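Local coordinates for protein putative hydrolase (PDB 4HBS) that is of unknown molecular function but is probably a hydrolase, possibly acting on carbohydrates, built on a five-bladed beta-propeller, at residues A[117-122]-A[126-131]; A[53-58]-A[111-116]; A[77-82]-A[87-92]; A[130-135]-A[146-151]. All coordinates share one frame; numbering follows the deposited sequence.

The four contacts cluster on one side of the chain's centre, their centres about 10 to 15 Å apart. Along the chain, 53-58 comes first and 111-116 closes interaction 2; interaction 3 (77-82 with 87-92) lies wholly between them, then interaction 1 follows, sharing Q130 and V131 with interaction 4. Interactions 2 and 3 share the small sheet of strands 55-57 and 79-80. Y80 packs on V131, and L53 on Y128 and Y129, so interaction 1 packs against interactions 2 and 3. R132 joins interaction 4 to D116 of interaction 2, while R127 reaches A149. Together they join short strand pairs, a loop and the end of helix 144-148 beside the sheet 60-65, 71-75, 98-102 and 111-113, consistent with elaborations around one propeller blade.

Interaction 1: residues A[117-122]-A[126-131]; sequences YVQTND and DRYYQV
V118 N donates to Q130 O at 2.8 Å, and Y129 N gives a second backbone bond to Q119 O, also 2.8 Å. R127 to Q130 form a type II turn, closed by Q130 N to R127 O, with Y128 and Y129 at its corners; it presents Y129 N and Q130 O to the other segment.

The remaining hydrogen bond across the contact comes from the Q119 amide. Its NE2 bonds D126 O (3.0 Å, N-H...O angle 160°), which lies near the amide plane although NE2 sits above the carbonyl plane of D126; NE2 also bonds D122 O. OE1 accepts from both N121 N and D122 N, so four bonds fix the rotation of the amide. Glutamine suits the place because it both donates and accepts, and a bend at chi2 turns the amide back over the loop.

Among the apolar contacts, the edge of Y129 meets the face of Y117 in a T-shaped pair, with ring centroids 5.0 Å apart and planes at 71°. T120 CG2 stands 3.5 Å from the centroid of the Y129 ring, a CH-pi contact, and V131 CG2 touches Y117 CD1.

This loop links strands 116-117 and 131-132. Y128 and Y129 pack on L53, Q130 lies beside strand 88-93, and R127 NH1 bonds A149 O just beyond helix 144-148.

Interaction 2: residues A[53-58]-A[111-116]; sequences LGWNGG and LVWLAD
W55 lays its CB over the indole of W113, 3.4 Å from the centroid of the six-membered ring and close to the ring normal, a CH-pi contact. Beyond CB the two indoles run nearly parallel, their planes 4° apart, but slide past each other: the five-membered ring of W55 and the six-membered ring of W113 have centroids 4.6 Å apart and barely overlap. W55 CG meets W113 CZ3 at 3.4 Å. With CG anti to the backbone N (chi1 -174°), the near part of the W55 indole, CG, CD1 and CD2, lies by W113 CZ3 and CH2, and its far part leads away. Its opposite face is covered by G57 N, 3.3 Å above the plane. Tryptophan suits both places because a broad flat group can span the gap between backbones whose CA atoms are 7.7 Å apart.

W113 sits on strand 111-113, an outermost strand of the antiparallel sheet 60-65, 71-75, 98-102 and 111-113, consistent with a propeller blade; W55 is on strand 55-57, which pairs with 79-80.

Further out, Y80 meets W55 edge-to-face, while M100, R51 and Y80 touch W113. R51 NH1 bonds the carbonyls of L53 and W55. At the corner, G54 bonds the G81 backbone; its backbone angles would press a CB against L53 O, so glycine fits.

Interaction 3: residues A[77-82]-A[87-92]; sequences DSFYGV and RSRGNC
F79 points its side chain from strand 79-80 at R89 and C92. Its CB lies 3.9 Å from R89 CD, and its CG is about as close to the same methylene. At the ring the two sides part: F79 CD1 meets C92 CB at 3.9 Å, whereas F79 CD2 lies beneath the middle of the guanidinium, 3.3 Å from R89 CZ. Next along that side, F79 CE2 faces R89 CZ and R89 NH2. The ring and guanidinium planes are 25° apart, and R89 NE stands over the ring face toward the rim. R89 comes to lie flat there because CG is anti to the backbone N (chi1 173°), and bends at chi2 and chi3 then turn the guanidinium over the ring. An aromatic ring suits a guanidinium in this way: it covers one face and leaves the N-H edges for N385 O, which takes NE, and N56 OD1, which takes NH1. The ring of F94 also stacks on F79.

The backbones join through two hydrogen bonds, V82 N to N91 O at 3.2 Å and G90 N to V82 O at 2.8 Å. Next to them, G81 and C92 form an antiparallel non-hydrogen-bonded pair with CA atoms 4.1 Å apart. Glycine fits at 81 because a CB there would collide with N91 O and C92 SG.

This is the open end of a beta hairpin made by strands 82-84 and 88-93, in which R87 and S88 facing a single residue opposite form a G1 beta bulge.

Interaction 4: residues A[130-135]-A[146-151]; sequences QVRTHI and KIQAGE
A Schellman motif ends helix 144-148, and the carbonyls of its last residues, I147 and Q148, take the guanidinium of R132. The main bond is straight: R132 NH2 reaches Q148 O at 2.8 Å with an N-H...O angle of 167°. NH2 lies in the plane of the Q148 carbonyl, on a lone pair of its oxygen, and that oxygen lies in the guanidinium plane. R132 NE adds two weak bonds, one to I147 O at 3.1 Å and one to Q148 O at 3.3 Å. Both oxygens therefore sit along one edge of the guanidinium, and their grip holds its rotation.

The arginine chain runs extended from CG to NE (chi2 -174°), which carries the charge from the weakly bonded strand 131-132 across to the helix. On the way R132 CD passes I147 O and is 4.3 Å from I147 CG2. Arginine suits the place: its N-H groups can serve several acceptors at once, and its positive charge is probably favoured by the negative end of the helix dipole. R132 NH1 has its own salt bridge to D116.

Within the helix end, E151 N bonds K146 O at 2.9 Å and G150 N bonds I147 O at 3.1 Å. Glycine suits position 150 because the turn needs a positive phi (79°). I147 O is thus shared between G150 N and R132 NE: an arginine capping the carbonyls of a helix C-terminus already turned by a Schellman glycine.

Interaction 1: residues A[117-122]-A[126-131]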
loop_
_atom_site.group_PDB
_atom_site.type_symbol
_atom_site.label_atom_id
_atom_site.label_comp_id
_atom_site.label_asym_id
_atom_site.label_seq_id
_atom_site.Cartn_x
_atom_site.Cartn_y
_atom_site.Cartn_z
ATOM N N TYR A 117 -5.142 9.008 -20.021
ATOM C CA TYR A 117 -4.099 8.950 -21.052
ATOM C C TYR A 117 -3.942 10.248 -21.808
ATOM O O TYR A 117 -4.930 10.930 -22.056
ATOM C CB TYR A 117 -4.369 7.842 -22.066
ATOM C CG TYR A 117 -4.175 6.459 -21.512
ATOM C CD1 TYR A 117 -2.904 5.974 -21.231
ATOM C CD2 TYR A 117 -5.252 5.612 -21.315
ATOM C CE1 TYR A 117 -2.715 4.692 -20.719
ATOM C CE2 TYR A 117 -5.077 4.318 -20.832
ATOM C CZ TYR A 117 -3.807 3.863 -20.524
ATOM O OH TYR A 117 -3.615 2.580 -20.062
ATOM N N VAL A 118 -2.695 10.571 -22.209
ATOM C CA VAL A 118 -2.400 11.763 -23.005
ATOM C C VAL A 118 -2.788 11.419 -24.443
ATOM O O VAL A 118 -3.614 12.129 -25.050
ATOM C CB VAL A 118 -0.932 12.216 -22.834
ATOM C CG1 VAL A 118 -0.557 13.297 -23.848
ATOM C CG2 VAL A 118 -0.712 12.718 -21.413
ATOM N N GLN A 119 -2.264 10.290 -24.957
ATOM C CA GLN A 119 -2.633 9.789 -26.288
ATOM C C GLN A 119 -2.309 8.278 -26.377
ATOM O O GLN A 119 -1.330 7.810 -25.771
ATOM C CB GLN A 119 -1.946 10.599 -27.417
ATOM C CG GLN A 119 -0.437 10.338 -27.605
ATOM C CD GLN A 119 -0.104 9.242 -28.611
ATOM O OE1 GLN A 119 -0.977 8.538 -29.138
ATOM N NE2 GLN A 119 1.179 9.051 -28.888
ATOM N N THR A 120 -3.159 7.519 -27.092
ATOM C CA THR A 120 -2.983 6.067 -27.288
ATOM C C THR A 120 -3.265 5.693 -28.754
ATOM O O THR A 120 -3.509 4.524 -29.042
ATOM C CB THR A 120 -3.918 5.292 -26.316
ATOM O OG1 THR A 120 -5.275 5.686 -26.521
ATOM C CG2 THR A 120 -3.558 5.515 -24.875
ATOM N N ASN A 121 -3.138 6.670 -29.685
ATOM C CA ASN A 121 -3.473 6.507 -31.112
ATOM C C ASN A 121 -2.237 6.316 -31.985
ATOM O O ASN A 121 -2.249 5.430 -32.836
ATOM C CB ASN A 121 -4.326 7.703 -31.652
ATOM C CG ASN A 121 -4.121 9.034 -30.945
ATOM O OD1 ASN A 121 -4.515 9.202 -29.781
ATOM N ND2 ASN A 121 -3.463 9.995 -31.595
ATOM N N ASP A 122 -1.199 7.146 -31.818
ATOM C CA ASP A 122 -0.006 7.058 -32.656
ATOM C C ASP A 122 1.162 6.478 -31.860
ATOM O O ASP A 122 1.740 7.189 -31.032
ATOM C CB ASP A 122 0.345 8.450 -33.231
ATOM C CG ASP A 122 1.299 8.438 -34.430
ATOM O OD1 ASP A 122 1.976 7.399 -34.652
ATOM O OD2 ASP A 122 1.360 9.464 -35.153
ATOM N N ASP A 126 4.963 11.232 -29.819
ATOM C CA ASP A 126 5.326 11.464 -28.424
ATOM C C ASP A 126 4.105 11.267 -27.496
ATOM O O ASP A 126 2.963 11.305 -27.955
ATOM C CB ASP A 126 5.914 12.906 -28.278
ATOM C CG ASP A 126 6.759 13.180 -27.034
ATOM O OD1 ASP A 126 7.503 12.256 -26.593
ATOM O OD2 ASP A 126 6.740 14.342 -26.547
ATOM N N ARG A 127 4.372 11.025 -26.198
ATOM C CA ARG A 127 3.377 10.857 -25.126
ATOM C C ARG A 127 2.500 9.618 -25.285
ATOM O O ARG A 127 1.435 9.554 -24.678
ATOM C CB ARG A 127 2.497 12.109 -24.965
ATOM C CG ARG A 127 3.261 13.426 -24.974
ATOM C CD ARG A 127 4.434 13.433 -24.025
ATOM N NE ARG A 127 4.998 14.769 -23.819
ATOM C CZ ARG A 127 4.502 15.692 -22.998
ATOM N NH1 ARG A 127 3.392 15.454 -22.307
ATOM N NH2 ARG A 127 5.106 16.871 -22.872
ATOM N N TYR A 128 2.984 8.590 -26.001
ATOM C CA TYR A 128 2.215 7.355 -26.211
ATOM C C TYR A 128 2.038 6.576 -24.912
ATOM O O TYR A 128 3.013 6.200 -24.268
ATOM C CB TYR A 128 2.898 6.475 -27.254
ATOM C CG TYR A 128 2.085 5.284 -27.698
ATOM C CD1 TYR A 128 0.845 5.450 -28.306
ATOM C CD2 TYR A 128 2.615 4.002 -27.650
ATOM C CE1 TYR A 128 0.126 4.363 -28.796
ATOM C CE2 TYR A 128 1.926 2.913 -28.175
ATOM C CZ TYR A 128 0.674 3.094 -28.743
ATOM O OH TYR A 128 -0.035 2.019 -29.244
ATOM N N TYR A 129 0.777 6.370 -24.524
ATOM C CA TYR A 129 0.355 5.665 -23.323
ATOM C C TYR A 129 0.884 6.321 -22.039
ATOM O O TYR A 129 0.908 5.681 -20.990
ATOM C CB TYR A 129 0.686 4.173 -23.411
ATOM C CG TYR A 129 -0.443 3.396 -24.053
ATOM C CD1 TYR A 129 -0.562 3.316 -25.432
ATOM C CD2 TYR A 129 -1.436 2.803 -23.279
ATOM C CE1 TYR A 129 -1.609 2.616 -26.029
ATOM C CE2 TYR A 129 -2.487 2.105 -23.862
ATOM C CZ TYR A 129 -2.574 2.012 -25.239
ATOM O OH TYR A 129 -3.613 1.320 -25.836
ATOM N N GLN A 130 1.162 7.643 -22.102
ATOM C CA GLN A 130 1.559 8.453 -20.952
ATOM C C GLN A 130 0.263 8.923 -20.285
ATOM O O GLN A 130 -0.764 9.044 -20.958
ATOM C CB GLN A 130 2.455 9.610 -21.392
ATOM C CG GLN A 130 3.836 9.116 -21.814
ATOM C CD GLN A 130 4.866 10.195 -21.901
ATOM O OE1 GLN A 130 4.740 11.262 -21.307
ATOM N NE2 GLN A 130 5.907 9.948 -22.661
ATOM N N VAL A 131 0.280 9.075 -18.954
ATOM C CA VAL A 131 -0.904 9.376 -18.158
ATOM C C VAL A 131 -0.687 10.603 -17.280
ATOM O O VAL A 131 0.454 10.972 -17.005
ATOM C CB VAL A 131 -1.200 8.101 -17.324
ATOM C CG1 VAL A 131 -2.209 8.343 -16.207
ATOM C CG2 VAL A 131 -1.655 6.964 -18.236
#

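Interaction 2: residues A[53-58]-A[111-116]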
loop_
_atom_site.group_PDB
_atom_site.type_symbol
_atom_site.label_atom_id
_atom_site.label_comp_id
_atom_site.label_asym_id
_atom_site.label_seq_id
_atom_site.Cartn_x
_atom_site.Cartn_y
_atom_site.Cartn_z
ATOM N N LEU A 53 3.239 -1.633 -22.020
ATOM C CA LEU A 53 2.502 -0.465 -22.498
ATOM C C LEU A 53 1.584 0.017 -21.408
ATOM O O LEU A 53 0.826 -0.788 -20.868
ATOM C CB LEU A 53 1.672 -0.832 -23.760
ATOM C CG LEU A 53 1.991 -0.106 -25.070
ATOM C CD1 LEU A 53 0.854 -0.271 -26.050
ATOM C CD2 LEU A 53 2.303 1.376 -24.848
ATOM N N GLY A 54 1.614 1.309 -21.116
ATOM C CA GLY A 54 0.790 1.874 -20.052
ATOM C C GLY A 54 1.505 1.732 -18.730
ATOM O O GLY A 54 2.727 1.902 -18.696
ATOM N N TRP A 55 0.780 1.398 -17.630
ATOM C CA TRP A 55 1.448 1.249 -16.322
ATOM C C TRP A 55 2.561 0.240 -16.478
ATOM O O TRP A 55 2.289 -0.867 -16.928
ATOM C CB TRP A 55 0.477 0.796 -15.216
ATOM C CG TRP A 55 1.102 0.788 -13.854
ATOM C CD1 TRP A 55 1.001 1.753 -12.899
ATOM C CD2 TRP A 55 1.946 -0.229 -13.306
ATOM N NE1 TRP A 55 1.751 1.416 -11.801
ATOM C CE2 TRP A 55 2.341 0.200 -12.023
ATOM C CE3 TRP A 55 2.489 -1.424 -13.810
ATOM C CZ2 TRP A 55 3.217 -0.539 -11.230
ATOM C CZ3 TRP A 55 3.368 -2.136 -13.029
ATOM C CH2 TRP A 55 3.703 -1.707 -11.749
ATOM N N ASN A 56 3.799 0.610 -16.166
ATOM C CA ASN A 56 4.911 -0.320 -16.285
ATOM C C ASN A 56 5.922 -0.203 -15.096
ATOM O O ASN A 56 7.039 -0.695 -15.194
ATOM C CB ASN A 56 5.594 -0.116 -17.648
ATOM C CG ASN A 56 6.212 1.245 -17.852
ATOM O OD1 ASN A 56 7.015 1.704 -17.041
ATOM N ND2 ASN A 56 5.930 1.887 -18.986
ATOM N N GLY A 57 5.484 0.372 -13.980
ATOM C CA GLY A 57 6.311 0.585 -12.795
ATOM C C GLY A 57 5.661 1.571 -11.846
ATOM O O GLY A 57 5.040 2.534 -12.291
ATOM N N GLY A 58 5.772 1.321 -10.548
ATOM C CA GLY A 58 5.093 2.140 -9.560
ATOM C C GLY A 58 5.365 1.843 -8.106
ATOM O O GLY A 58 6.127 0.949 -7.750
ATOM N N LEU A 111 -6.611 -6.347 -15.765
ATOM C CA LEU A 111 -6.128 -5.138 -15.100
ATOM C C LEU A 111 -6.686 -3.940 -15.869
ATOM O O LEU A 111 -6.126 -3.576 -16.901
ATOM C CB LEU A 111 -4.582 -5.111 -15.074
ATOM C CG LEU A 111 -3.871 -6.320 -14.447
ATOM C CD1 LEU A 111 -2.383 -6.043 -14.291
ATOM C CD2 LEU A 111 -4.470 -6.695 -13.098
ATOM N N VAL A 112 -7.818 -3.369 -15.415
ATOM C CA VAL A 112 -8.473 -2.243 -16.103
ATOM C C VAL A 112 -7.919 -0.910 -15.576
ATOM O O VAL A 112 -8.442 -0.362 -14.604
ATOM C CB VAL A 112 -10.017 -2.318 -15.972
ATOM C CG1 VAL A 112 -10.690 -1.224 -16.793
ATOM C CG2 VAL A 112 -10.525 -3.700 -16.399
ATOM N N TRP A 113 -6.885 -0.373 -16.252
ATOM C CA TRP A 113 -6.234 0.886 -15.857
ATOM C C TRP A 113 -7.174 2.048 -16.135
ATOM O O TRP A 113 -7.436 2.352 -17.309
ATOM C CB TRP A 113 -4.893 1.077 -16.612
ATOM C CG TRP A 113 -3.959 -0.072 -16.417
ATOM C CD1 TRP A 113 -3.866 -1.192 -17.196
ATOM C CD2 TRP A 113 -3.176 -0.332 -15.245
ATOM N NE1 TRP A 113 -3.037 -2.116 -16.603
ATOM C CE2 TRP A 113 -2.617 -1.623 -15.389
ATOM C CE3 TRP A 113 -2.893 0.403 -14.087
ATOM C CZ2 TRP A 113 -1.776 -2.188 -14.416
ATOM C CZ3 TRP A 113 -2.091 -0.164 -13.116
ATOM C CH2 TRP A 113 -1.526 -1.439 -13.289
ATOM N N LEU A 114 -7.717 2.688 -15.070
ATOM C CA LEU A 114 -8.649 3.815 -15.216
ATOM C C LEU A 114 -7.820 5.075 -15.302
ATOM O O LEU A 114 -7.892 5.956 -14.429
ATOM C CB LEU A 114 -9.638 3.872 -14.037
ATOM C CG LEU A 114 -10.406 2.609 -13.703
ATOM C CD1 LEU A 114 -11.152 2.797 -12.437
ATOM C CD2 LEU A 114 -11.334 2.217 -14.827
ATOM N N ALA A 115 -7.039 5.169 -16.388
ATOM C CA ALA A 115 -6.052 6.197 -16.573
ATOM C C ALA A 115 -6.484 7.324 -17.488
ATOM O O ALA A 115 -7.215 7.119 -18.453
ATOM C CB ALA A 115 -4.788 5.574 -17.115
ATOM N N ASP A 116 -5.952 8.519 -17.185
ATOM C CA ASP A 116 -6.143 9.779 -17.911
ATOM C C ASP A 116 -5.041 9.845 -18.978
ATOM O O ASP A 116 -4.083 10.595 -18.829
ATOM C CB ASP A 116 -6.044 10.946 -16.880
ATOM C CG ASP A 116 -6.423 12.331 -17.354
ATOM O OD1 ASP A 116 -6.412 12.567 -18.590
ATOM O OD2 ASP A 116 -6.701 13.193 -16.490
#

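Interaction 3: residues A[77-82]-A[87-92]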
loop_
_atom_site.group_PDB
_atom_site.type_symbol
_atom_site.label_atom_id
_atom_site.label_comp_id
_atom_site.label_asym_id
_atom_site.label_seq_id
_atom_site.Cartn_x
_atom_site.Cartn_y
_atom_site.Cartn_z
ATOM N N ASP A 77 3.547 7.470 -7.121
ATOM C CA ASP A 77 4.339 7.813 -8.293
ATOM C C ASP A 77 4.551 6.582 -9.171
ATOM O O ASP A 77 5.154 5.620 -8.706
ATOM C CB ASP A 77 5.669 8.423 -7.873
ATOM C CG ASP A 77 5.594 9.771 -7.193
ATOM O OD1 ASP A 77 4.468 10.286 -7.005
ATOM O OD2 ASP A 77 6.662 10.309 -6.824
ATOM N N SER A 78 3.971 6.575 -10.406
ATOM C CA SER A 78 4.058 5.441 -11.333
ATOM C C SER A 78 4.441 5.860 -12.739
ATOM O O SER A 78 4.021 6.911 -13.187
ATOM C CB SER A 78 2.716 4.718 -11.411
ATOM O OG SER A 78 2.344 4.123 -10.184
ATOM N N PHE A 79 5.188 4.991 -13.456
ATOM C CA PHE A 79 5.593 5.205 -14.843
ATOM C C PHE A 79 4.523 4.667 -15.793
ATOM O O PHE A 79 4.179 3.491 -15.733
ATOM C CB PHE A 79 6.923 4.509 -15.165
ATOM C CG PHE A 79 8.126 5.079 -14.475
ATOM C CD1 PHE A 79 8.592 6.345 -14.791
ATOM C CD2 PHE A 79 8.830 4.332 -13.539
ATOM C CE1 PHE A 79 9.710 6.879 -14.139
ATOM C CE2 PHE A 79 9.948 4.866 -12.894
ATOM C CZ PHE A 79 10.379 6.137 -13.197
ATOM N N TYR A 80 4.031 5.527 -16.682
ATOM C CA TYR A 80 3.069 5.185 -17.706
ATOM C C TYR A 80 3.724 5.487 -19.001
ATOM O O TYR A 80 4.098 6.630 -19.209
ATOM C CB TYR A 80 1.804 6.000 -17.531
ATOM C CG TYR A 80 0.881 5.431 -16.490
ATOM C CD1 TYR A 80 0.985 5.810 -15.159
ATOM C CD2 TYR A 80 -0.109 4.514 -16.833
ATOM C CE1 TYR A 80 0.122 5.298 -14.191
ATOM C CE2 TYR A 80 -1.016 4.043 -15.889
ATOM C CZ TYR A 80 -0.887 4.423 -14.562
ATOM O OH TYR A 80 -1.720 3.901 -13.604
ATOM N N GLY A 81 3.937 4.477 -19.838
ATOM C CA GLY A 81 4.614 4.673 -21.106
ATOM C C GLY A 81 5.019 3.394 -21.794
ATOM O O GLY A 81 4.253 2.429 -21.810
ATOM N N VAL A 82 6.243 3.372 -22.338
ATOM C CA VAL A 82 6.756 2.282 -23.166
ATOM C C VAL A 82 8.007 1.596 -22.568
ATOM O O VAL A 82 8.942 2.277 -22.151
ATOM C CB VAL A 82 7.069 2.887 -24.574
ATOM C CG1 VAL A 82 7.980 1.983 -25.394
ATOM C CG2 VAL A 82 5.782 3.167 -25.333
ATOM N N ARG A 87 13.496 -5.342 -21.208
ATOM C CA ARG A 87 12.935 -4.592 -20.081
ATOM C C ARG A 87 13.669 -3.268 -19.856
ATOM O O ARG A 87 14.015 -2.945 -18.730
ATOM C CB ARG A 87 12.956 -5.460 -18.802
ATOM C CG ARG A 87 12.053 -6.678 -18.871
ATOM C CD ARG A 87 10.585 -6.305 -18.854
ATOM N NE ARG A 87 10.202 -5.654 -17.603
ATOM C CZ ARG A 87 9.091 -4.939 -17.415
ATOM N NH1 ARG A 87 8.233 -4.747 -18.415
ATOM N NH2 ARG A 87 8.833 -4.401 -16.224
ATOM N N SER A 88 13.920 -2.522 -20.937
ATOM C CA SER A 88 14.613 -1.249 -20.888
ATOM C C SER A 88 13.563 -0.182 -20.985
ATOM O O SER A 88 12.951 -0.056 -22.035
ATOM C CB SER A 88 15.627 -1.166 -22.027
ATOM O OG SER A 88 16.383 0.032 -21.989
ATOM N N ARG A 89 13.249 0.515 -19.880
ATOM C CA ARG A 89 12.182 1.517 -19.892
ATOM C C ARG A 89 12.529 2.678 -20.817
ATOM O O ARG A 89 13.652 3.174 -20.793
ATOM C CB ARG A 89 11.878 2.012 -18.474
ATOM C CG ARG A 89 10.886 3.214 -18.371
ATOM C CD ARG A 89 9.998 3.129 -17.133
ATOM N NE ARG A 89 10.770 2.723 -15.953
ATOM C CZ ARG A 89 10.409 1.821 -15.033
ATOM N NH1 ARG A 89 9.224 1.213 -15.108
ATOM N NH2 ARG A 89 11.228 1.525 -14.026
ATOM N N GLY A 90 11.551 3.074 -21.631
ATOM C CA GLY A 90 11.678 4.154 -22.595
ATOM C C GLY A 90 10.920 5.392 -22.161
ATOM O O GLY A 90 10.968 5.762 -20.983
ATOM N N ASN A 91 10.189 6.027 -23.107
ATOM C CA ASN A 91 9.456 7.258 -22.832
ATOM C C ASN A 91 8.248 7.030 -21.927
ATOM O O ASN A 91 7.306 6.360 -22.337
ATOM C CB ASN A 91 9.017 7.938 -24.132
ATOM C CG ASN A 91 10.157 8.443 -24.988
ATOM O OD1 ASN A 91 11.270 8.711 -24.510
ATOM N ND2 ASN A 91 9.884 8.661 -26.267
ATOM N N CYS A 92 8.274 7.622 -20.692
ATOM C CA CYS A 92 7.211 7.486 -19.687
ATOM C C CYS A 92 6.836 8.804 -19.036
ATOM O O CYS A 92 7.631 9.730 -18.956
ATOM C CB CYS A 92 7.620 6.480 -18.613
ATOM S SG CYS A 92 7.729 4.770 -19.190
#

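Interaction 4: residues A[130-135]-A[146-151]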
loop_
_atom_site.group_PDB
_atom_site.type_symbol
_atom_site.label_atom_id
_atom_site.label_comp_id
_atom_site.label_asym_id
_atom_site.label_seq_id
_atom_site.Cartn_x
_atom_site.Cartn_y
_atom_site.Cartn_z
ATOM N N GLN A 130 1.162 7.643 -22.102
ATOM C CA GLN A 130 1.559 8.453 -20.952
ATOM C C GLN A 130 0.263 8.923 -20.285
ATOM O O GLN A 130 -0.764 9.044 -20.958
ATOM C CB GLN A 130 2.455 9.610 -21.392
ATOM C CG GLN A 130 3.836 9.116 -21.814
ATOM C CD GLN A 130 4.866 10.195 -21.901
ATOM O OE1 GLN A 130 4.740 11.262 -21.307
ATOM N NE2 GLN A 130 5.907 9.948 -22.661
ATOM N N VAL A 131 0.280 9.075 -18.954
ATOM C CA VAL A 131 -0.904 9.376 -18.158
ATOM C C VAL A 131 -0.687 10.603 -17.280
ATOM O O VAL A 131 0.454 10.972 -17.005
ATOM C CB VAL A 131 -1.200 8.101 -17.324
ATOM C CG1 VAL A 131 -2.209 8.343 -16.207
ATOM C CG2 VAL A 131 -1.655 6.964 -18.236
ATOM N N ARG A 132 -1.802 11.251 -16.880
ATOM C CA ARG A 132 -1.822 12.396 -15.969
ATOM C C ARG A 132 -2.219 11.938 -14.556
ATOM O O ARG A 132 -2.925 10.939 -14.416
ATOM C CB ARG A 132 -2.829 13.435 -16.448
ATOM C CG ARG A 132 -2.695 13.802 -17.900
ATOM C CD ARG A 132 -3.628 14.930 -18.234
ATOM N NE ARG A 132 -3.461 15.389 -19.613
ATOM C CZ ARG A 132 -4.001 14.820 -20.689
ATOM N NH1 ARG A 132 -4.754 13.733 -20.570
ATOM N NH2 ARG A 132 -3.790 15.334 -21.894
ATOM N N THR A 133 -1.804 12.690 -13.523
ATOM C CA THR A 133 -2.149 12.404 -12.119
ATOM C C THR A 133 -3.697 12.206 -11.976
ATOM O O THR A 133 -4.467 13.003 -12.529
ATOM C CB THR A 133 -1.663 13.566 -11.229
ATOM O OG1 THR A 133 -0.265 13.787 -11.425
ATOM C CG2 THR A 133 -1.961 13.346 -9.764
ATOM N N HIS A 134 -4.141 11.139 -11.269
ATOM C CA HIS A 134 -5.565 10.863 -11.116
ATOM C C HIS A 134 -6.247 11.962 -10.297
ATOM O O HIS A 134 -7.239 12.520 -10.771
ATOM C CB HIS A 134 -5.823 9.467 -10.498
ATOM C CG HIS A 134 -7.169 9.316 -9.857
ATOM N ND1 HIS A 134 -8.306 9.125 -10.610
ATOM C CD2 HIS A 134 -7.510 9.335 -8.550
ATOM C CE1 HIS A 134 -9.301 9.025 -9.748
ATOM N NE2 HIS A 134 -8.870 9.155 -8.495
ATOM N N ILE A 135 -5.731 12.268 -9.075
ATOM C CA ILE A 135 -6.315 13.296 -8.216
ATOM C C ILE A 135 -5.215 14.299 -7.880
ATOM O O ILE A 135 -4.138 13.941 -7.394
ATOM C CB ILE A 135 -7.032 12.708 -6.974
ATOM C CG1 ILE A 135 -7.828 13.798 -6.227
ATOM C CG2 ILE A 135 -6.086 11.993 -6.038
ATOM C CD1 ILE A 135 -8.862 13.274 -5.278
ATOM N N LYS A 146 -0.724 23.344 -18.819
ATOM C CA LYS A 146 0.463 22.503 -18.559
ATOM C C LYS A 146 0.049 21.082 -18.156
ATOM O O LYS A 146 0.680 20.127 -18.579
ATOM C CB LYS A 146 1.339 23.115 -17.457
ATOM C CG LYS A 146 2.037 24.431 -17.817
ATOM C CD LYS A 146 3.488 24.223 -18.166
ATOM C CE LYS A 146 4.214 25.515 -18.412
ATOM N NZ LYS A 146 5.560 25.282 -19.011
ATOM N N ILE A 147 -1.040 20.943 -17.362
ATOM C CA ILE A 147 -1.597 19.638 -16.976
ATOM C C ILE A 147 -2.131 18.941 -18.208
ATOM O O ILE A 147 -1.899 17.744 -18.341
ATOM C CB ILE A 147 -2.683 19.756 -15.871
ATOM C CG1 ILE A 147 -2.052 20.229 -14.540
ATOM C CG2 ILE A 147 -3.410 18.417 -15.665
ATOM C CD1 ILE A 147 -0.807 19.354 -14.001
ATOM N N GLN A 148 -2.814 19.668 -19.128
ATOM C CA GLN A 148 -3.290 19.064 -20.380
ATOM C C GLN A 148 -2.097 18.622 -21.192
ATOM O O GLN A 148 -2.141 17.551 -21.779
ATOM C CB GLN A 148 -4.167 20.027 -21.204
ATOM C CG GLN A 148 -4.766 19.376 -22.463
ATOM C CD GLN A 148 -5.607 20.339 -23.255
ATOM O OE1 GLN A 148 -6.577 20.912 -22.743
ATOM N NE2 GLN A 148 -5.254 20.561 -24.517
ATOM N N ALA A 149 -1.000 19.413 -21.167
ATOM C CA ALA A 149 0.236 19.098 -21.878
ATOM C C ALA A 149 1.076 17.996 -21.188
ATOM O O ALA A 149 2.222 17.796 -21.580
ATOM C CB ALA A 149 1.076 20.356 -22.052
ATOM N N GLY A 150 0.519 17.284 -20.201
ATOM C CA GLY A 150 1.182 16.170 -19.541
ATOM C C GLY A 150 2.217 16.503 -18.488
ATOM O O GLY A 150 2.846 15.575 -17.972
ATOM N N GLU A 151 2.393 17.802 -18.108
ATOM C CA GLU A 151 3.333 18.143 -17.030
ATOM C C GLU A 151 2.736 17.595 -15.724
ATOM O O GLU A 151 1.515 17.644 -15.551
ATOM C CB GLU A 151 3.592 19.677 -16.901
ATOM C CG GLU A 151 4.058 20.479 -18.132
ATOM C CD GLU A 151 5.109 19.911 -19.072
ATOM O OE1 GLU A 151 6.079 19.286 -18.586
ATOM O OE2 GLU A 151 4.998 20.167 -20.296
#